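Long-range contact in OBG-type G domain-containing protein (Pyrococcus horikoshii, PDB 2E87), which is of unknown cellular function but binds GDP in an Obg-type G domain and is probably a GTP-binding protein related to nucleolar GTP-binding protein 1: residues I98-Y112 with Q131-I143. Numbering follows the deposited sequence.
Sequences IDWAIRIIRELEERY and QFYGRVASVLRDI
Tyr112 and Phe132 meet where two antiparallel helices pack knobs-into-holes, the axes of these segments approaching to 9.9 Å. CB of Phe132 lies over one face of the Tyr112 ring, a CH-pi contact 4.1 Å from its centroid, while the two ring planes stand oblique at 56°. With CG anti to the backbone N (chi1 176°), the Phe132 ring enters the hole formed by Ile105, Leu108, Glu109 and Tyr112, and its CE1 comes 3.8 Å from Leu108 CB. The second knob, Val139, sets CG1 3.6 Å from Trp100 CZ3 and also against Ala101 CB, with Ile143 CD1 touching that same methyl. Arg135 extends across Leu108 and donates from NE to Tyr112 OH, 2.9 Å away and nearly in the guanidinium plane, the N-H pointing fairly straight at the oxygen (160°). A phenylalanine in place of Tyr112 would probably leave Arg135 NE without this acceptor and set the guanidinium free to turn. Farther out, helix 38-67 backs Ile105 and receives Glu109 through a hydrogen bond to Ser54, helix 14-30 covers Leu140, and helix 144-156 covers Ile98. Within the NOG1-type N-terminal helical bundle, the two knobs thus fit by shape, while one hydrogen bond adds direction at the Tyr112 end.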
loop_
_atom_site.group_PDB
_atom_site.type_symbol
_atom_site.label_atom_id
_atom_site.label_comp_id
_atom_site.label_asym_id
_atom_site.label_seq_id
_atom_site.Cartn_x
_atom_site.Cartn_y
_atom_site.Cartn_z
ATOM N N ILE A 98 19.501 -6.387 0.036
ATOM C CA ILE A 98 20.163 -5.189 0.537
ATOM C C ILE A 98 20.812 -5.493 1.895
ATOM O O ILE A 98 21.987 -5.223 2.107
ATOM C CB ILE A 98 19.154 -4.026 0.644
ATOM C CG1 ILE A 98 18.750 -3.575 -0.762
ATOM C CG2 ILE A 98 19.749 -2.877 1.397
ATOM C CD1 ILE A 98 17.879 -2.320 -0.798
ATOM N N ASP A 99 20.043 -6.097 2.796
ATOM C CA ASP A 99 20.541 -6.455 4.118
ATOM C C ASP A 99 21.753 -7.376 3.992
ATOM O O ASP A 99 22.737 -7.238 4.723
ATOM C CB ASP A 99 19.431 -7.148 4.927
ATOM C CG ASP A 99 19.944 -7.759 6.223
ATOM O OD1 ASP A 99 20.431 -8.913 6.190
ATOM O OD2 ASP A 99 19.875 -7.083 7.271
ATOM N N TRP A 100 21.674 -8.317 3.060
ATOM C CA TRP A 100 22.768 -9.234 2.838
ATOM C C TRP A 100 24.027 -8.449 2.435
ATOM O O TRP A 100 25.104 -8.682 2.972
ATOM C CB TRP A 100 22.390 -10.236 1.737
ATOM C CG TRP A 100 23.556 -11.057 1.258
ATOM C CD1 TRP A 100 24.093 -12.154 1.867
ATOM C CD2 TRP A 100 24.388 -10.784 0.119
ATOM N NE1 TRP A 100 25.210 -12.579 1.180
ATOM C CE2 TRP A 100 25.415 -11.752 0.107
ATOM C CE3 TRP A 100 24.366 -9.811 -0.887
ATOM C CZ2 TRP A 100 26.413 -11.776 -0.871
ATOM C CZ3 TRP A 100 25.364 -9.832 -1.864
ATOM C CH2 TRP A 100 26.373 -10.810 -1.843
ATOM N N ALA A 101 23.884 -7.510 1.504
ATOM C CA ALA A 101 25.014 -6.718 1.024
ATOM C C ALA A 101 25.654 -5.905 2.154
ATOM O O ALA A 101 26.885 -5.828 2.262
ATOM C CB ALA A 101 24.558 -5.794 -0.107
ATOM N N ILE A 102 24.815 -5.314 3.004
ATOM C CA ILE A 102 25.295 -4.521 4.127
ATOM C C ILE A 102 26.131 -5.394 5.043
ATOM O O ILE A 102 27.190 -4.990 5.521
ATOM C CB ILE A 102 24.124 -3.945 4.940
ATOM C CG1 ILE A 102 23.397 -2.897 4.111
ATOM C CG2 ILE A 102 24.631 -3.346 6.235
ATOM C CD1 ILE A 102 22.207 -2.291 4.792
ATOM N N ARG A 103 25.651 -6.609 5.264
ATOM C CA ARG A 103 26.328 -7.552 6.146
ATOM C C ARG A 103 27.681 -8.020 5.608
ATOM O O ARG A 103 28.670 -8.001 6.329
ATOM C CB ARG A 103 25.404 -8.751 6.416
ATOM C CG ARG A 103 25.345 -9.223 7.864
ATOM C CD ARG A 103 23.900 -9.468 8.339
ATOM N NE ARG A 103 23.077 -10.174 7.357
ATOM C CZ ARG A 103 23.389 -11.344 6.798
ATOM N NH1 ARG A 103 24.521 -11.962 7.118
ATOM N NH2 ARG A 103 22.571 -11.893 5.901
ATOM N N ILE A 104 27.740 -8.431 4.349
ATOM C CA ILE A 104 29.000 -8.892 3.776
ATOM C C ILE A 104 30.045 -7.773 3.692
ATOM O O ILE A 104 31.245 -8.015 3.843
ATOM C CB ILE A 104 28.800 -9.430 2.366
ATOM C CG1 ILE A 104 27.471 -10.171 2.281
ATOM C CG2 ILE A 104 29.943 -10.355 2.010
ATOM C CD1 ILE A 104 27.288 -11.231 3.365
ATOM N N ILE A 105 29.588 -6.552 3.434
ATOM C CA ILE A 105 30.501 -5.421 3.319
ATOM C C ILE A 105 31.129 -5.062 4.658
ATOM O O ILE A 105 32.302 -4.691 4.723
ATOM C CB ILE A 105 29.779 -4.208 2.710
ATOM C CG1 ILE A 105 29.596 -4.458 1.210
ATOM C CG2 ILE A 105 30.553 -2.932 2.964
ATOM C CD1 ILE A 105 28.694 -3.469 0.541
ATOM N N ARG A 106 30.342 -5.182 5.720
ATOM C CA ARG A 106 30.827 -4.907 7.062
ATOM C C ARG A 106 31.895 -5.947 7.397
ATOM O O ARG A 106 32.957 -5.636 7.937
ATOM C CB ARG A 106 29.676 -5.006 8.064
ATOM C CG ARG A 106 30.130 -4.894 9.499
ATOM C CD ARG A 106 30.790 -3.548 9.750
ATOM N NE ARG A 106 31.870 -3.645 10.727
ATOM C CZ ARG A 106 32.521 -2.600 11.225
ATOM N NH1 ARG A 106 32.196 -1.369 10.841
ATOM N NH2 ARG A 106 33.503 -2.786 12.097
ATOM N N GLU A 107 31.599 -7.190 7.056
ATOM C CA GLU A 107 32.512 -8.292 7.304
ATOM C C GLU A 107 33.786 -8.112 6.475
ATOM O O GLU A 107 34.895 -8.320 6.962
ATOM C CB GLU A 107 31.822 -9.606 6.942
ATOM C CG GLU A 107 32.607 -10.856 7.242
ATOM C CD GLU A 107 31.947 -12.086 6.639
ATOM O OE1 GLU A 107 30.697 -12.179 6.707
ATOM O OE2 GLU A 107 32.673 -12.956 6.103
ATOM N N LEU A 108 33.631 -7.723 5.218
ATOM C CA LEU A 108 34.798 -7.532 4.373
ATOM C C LEU A 108 35.658 -6.399 4.925
ATOM O O LEU A 108 36.873 -6.503 4.949
ATOM C CB LEU A 108 34.376 -7.232 2.931
ATOM C CG LEU A 108 33.775 -8.429 2.190
ATOM C CD1 LEU A 108 33.203 -7.993 0.836
ATOM C CD2 LEU A 108 34.855 -9.489 2.009
ATOM N N GLU A 109 35.020 -5.327 5.374
ATOM C CA GLU A 109 35.741 -4.191 5.931
ATOM C C GLU A 109 36.623 -4.620 7.097
ATOM O O GLU A 109 37.821 -4.356 7.116
ATOM C CB GLU A 109 34.773 -3.119 6.427
ATOM C CG GLU A 109 35.449 -2.069 7.294
ATOM C CD GLU A 109 34.479 -1.075 7.904
ATOM O OE1 GLU A 109 33.269 -1.363 7.965
ATOM O OE2 GLU A 109 34.930 -0.005 8.341
ATOM N N GLU A 110 36.013 -5.280 8.074
ATOM C CA GLU A 110 36.739 -5.744 9.234
ATOM C C GLU A 110 37.857 -6.681 8.794
ATOM O O GLU A 110 38.976 -6.604 9.294
ATOM C CB GLU A 110 35.776 -6.442 10.190
ATOM C CG GLU A 110 36.452 -7.161 11.334
ATOM C CD GLU A 110 35.487 -7.500 12.453
ATOM O OE1 GLU A 110 35.083 -6.576 13.199
ATOM O OE2 GLU A 110 35.128 -8.689 12.580
ATOM N N ARG A 111 37.561 -7.555 7.843
ATOM C CA ARG A 111 38.566 -8.486 7.346
ATOM C C ARG A 111 39.768 -7.777 6.700
ATOM O O ARG A 111 40.914 -8.080 7.026
ATOM C CB ARG A 111 37.937 -9.461 6.341
ATOM C CG ARG A 111 38.921 -10.042 5.301
ATOM C CD ARG A 111 39.247 -11.512 5.538
ATOM N NE ARG A 111 38.048 -12.343 5.573
ATOM C CZ ARG A 111 37.245 -12.542 4.533
ATOM N NH1 ARG A 111 37.514 -11.975 3.362
ATOM N NH2 ARG A 111 36.166 -13.298 4.668
ATOM N N TYR A 112 39.513 -6.832 5.794
ATOM C CA TYR A 112 40.594 -6.132 5.110
ATOM C C TYR A 112 41.350 -5.106 5.951
ATOM O O TYR A 112 42.547 -4.934 5.768
ATOM C CB TYR A 112 40.066 -5.506 3.821
ATOM C CG TYR A 112 39.981 -6.528 2.720
ATOM C CD1 TYR A 112 41.086 -6.805 1.927
ATOM C CD2 TYR A 112 38.837 -7.304 2.549
ATOM C CE1 TYR A 112 41.067 -7.822 1.002
ATOM C CE2 TYR A 112 38.809 -8.338 1.633
ATOM C CZ TYR A 112 39.929 -8.593 0.861
ATOM O OH TYR A 112 39.925 -9.637 -0.030
ATOM N N GLN A 131 41.827 -5.184 -3.642
ATOM C CA GLN A 131 40.951 -6.346 -3.572
ATOM C C GLN A 131 39.618 -6.000 -2.939
ATOM O O GLN A 131 38.574 -6.435 -3.412
ATOM C CB GLN A 131 41.588 -7.476 -2.764
ATOM C CG GLN A 131 42.747 -8.172 -3.438
ATOM C CD GLN A 131 43.173 -9.407 -2.672
ATOM O OE1 GLN A 131 42.382 -10.343 -2.503
ATOM N NE2 GLN A 131 44.418 -9.416 -2.192
ATOM N N PHE A 132 39.664 -5.231 -1.856
ATOM C CA PHE A 132 38.452 -4.834 -1.149
ATOM C C PHE A 132 37.539 -4.061 -2.111
ATOM O O PHE A 132 36.361 -4.392 -2.256
ATOM C CB PHE A 132 38.811 -3.985 0.077
ATOM C CG PHE A 132 37.628 -3.454 0.810
ATOM C CD1 PHE A 132 36.880 -4.280 1.643
ATOM C CD2 PHE A 132 37.236 -2.125 0.645
ATOM C CE1 PHE A 132 35.746 -3.789 2.311
ATOM C CE2 PHE A 132 36.118 -1.624 1.298
ATOM C CZ PHE A 132 35.361 -2.460 2.141
ATOM N N TYR A 133 38.089 -3.045 -2.778
ATOM C CA TYR A 133 37.322 -2.273 -3.746
ATOM C C TYR A 133 36.677 -3.258 -4.727
ATOM O O TYR A 133 35.473 -3.212 -4.971
ATOM C CB TYR A 133 38.237 -1.317 -4.512
ATOM C CG TYR A 133 38.422 0.046 -3.878
ATOM C CD1 TYR A 133 38.653 0.174 -2.514
ATOM C CD2 TYR A 133 38.385 1.211 -4.656
ATOM C CE1 TYR A 133 38.840 1.418 -1.930
ATOM C CE2 TYR A 133 38.577 2.476 -4.080
ATOM C CZ TYR A 133 38.797 2.565 -2.715
ATOM O OH TYR A 133 38.937 3.777 -2.113
ATOM N N GLY A 134 37.492 -4.159 -5.268
ATOM C CA GLY A 134 36.994 -5.143 -6.209
ATOM C C GLY A 134 35.807 -5.918 -5.664
ATOM O O GLY A 134 34.795 -6.084 -6.349
ATOM N N ARG A 135 35.918 -6.379 -4.423
ATOM C CA ARG A 135 34.841 -7.141 -3.805
ATOM C C ARG A 135 33.609 -6.311 -3.468
ATOM O O ARG A 135 32.492 -6.818 -3.545
ATOM C CB ARG A 135 35.329 -7.860 -2.544
ATOM C CG ARG A 135 36.317 -8.981 -2.826
ATOM C CD ARG A 135 36.556 -9.803 -1.583
ATOM N NE ARG A 135 37.767 -10.618 -1.663
ATOM C CZ ARG A 135 37.988 -11.548 -2.586
ATOM N NH1 ARG A 135 37.073 -11.787 -3.520
ATOM N NH2 ARG A 135 39.116 -12.249 -2.567
ATOM N N VAL A 136 33.795 -5.048 -3.088
ATOM C CA VAL A 136 32.647 -4.220 -2.770
ATOM C C VAL A 136 31.859 -3.986 -4.043
ATOM O O VAL A 136 30.636 -4.132 -4.060
ATOM C CB VAL A 136 33.061 -2.849 -2.168
ATOM C CG1 VAL A 136 31.834 -1.982 -1.989
ATOM C CG2 VAL A 136 33.734 -3.049 -0.823
ATOM N N ALA A 137 32.559 -3.615 -5.110
ATOM C CA ALA A 137 31.902 -3.381 -6.388
ATOM C C ALA A 137 31.122 -4.628 -6.825
ATOM O O ALA A 137 30.009 -4.537 -7.339
ATOM C CB ALA A 137 32.931 -3.017 -7.440
ATOM N N SER A 138 31.710 -5.793 -6.607
ATOM C CA SER A 138 31.085 -7.054 -6.972
ATOM C C SER A 138 29.832 -7.364 -6.134
ATOM O O SER A 138 28.812 -7.803 -6.670
ATOM C CB SER A 138 32.108 -8.183 -6.838
ATOM O OG SER A 138 31.495 -9.444 -7.012
ATOM N N VAL A 139 29.913 -7.157 -4.823
ATOM C CA VAL A 139 28.759 -7.403 -3.964
ATOM C C VAL A 139 27.615 -6.509 -4.430
ATOM O O VAL A 139 26.485 -6.965 -4.565
ATOM C CB VAL A 139 29.089 -7.118 -2.468
ATOM C CG1 VAL A 139 27.834 -7.172 -1.617
ATOM C CG2 VAL A 139 30.080 -8.142 -1.952
ATOM N N LEU A 140 27.910 -5.245 -4.721
ATOM C CA LEU A 140 26.864 -4.319 -5.166
ATOM C C LEU A 140 26.302 -4.698 -6.528
ATOM O O LEU A 140 25.112 -4.490 -6.797
ATOM C CB LEU A 140 27.383 -2.873 -5.213
ATOM C CG LEU A 140 27.760 -2.287 -3.855
ATOM C CD1 LEU A 140 28.296 -0.854 -4.010
ATOM C CD2 LEU A 140 26.516 -2.336 -2.959
ATOM N N ARG A 141 27.152 -5.233 -7.403
ATOM C CA ARG A 141 26.650 -5.645 -8.703
ATOM C C ARG A 141 25.803 -6.893 -8.544
ATOM O O ARG A 141 24.893 -7.116 -9.325
ATOM C CB ARG A 141 27.785 -5.848 -9.710
ATOM C CG ARG A 141 28.396 -4.515 -10.094
ATOM C CD ARG A 141 29.435 -4.607 -11.178
ATOM N NE ARG A 141 30.073 -3.309 -11.410
ATOM C CZ ARG A 141 31.357 -3.051 -11.158
ATOM N NH1 ARG A 141 32.141 -4.008 -10.663
ATOM N NH2 ARG A 141 31.861 -1.844 -11.408
ATOM N N ASP A 142 26.062 -7.680 -7.507
ATOM C CA ASP A 142 25.246 -8.867 -7.282
ATOM C C ASP A 142 23.788 -8.446 -7.015
ATOM O O ASP A 142 22.857 -9.166 -7.378
ATOM C CB ASP A 142 25.729 -9.670 -6.068
ATOM C CG ASP A 142 27.059 -10.368 -6.298
ATOM O OD1 ASP A 142 27.407 -10.631 -7.466
ATOM O OD2 ASP A 142 27.745 -10.674 -5.295
ATOM N N ILE A 143 23.592 -7.289 -6.374
ATOM C CA ILE A 143 22.234 -6.830 -6.070
ATOM C C ILE A 143 21.714 -5.677 -6.930
ATOM O O ILE A 143 20.643 -5.143 -6.642
ATOM C CB ILE A 143 22.075 -6.393 -4.577
ATOM C CG1 ILE A 143 22.911 -5.152 -4.300
ATOM C CG2 ILE A 143 22.479 -7.520 -3.642
ATOM C CD1 ILE A 143 22.581 -4.495 -2.978
#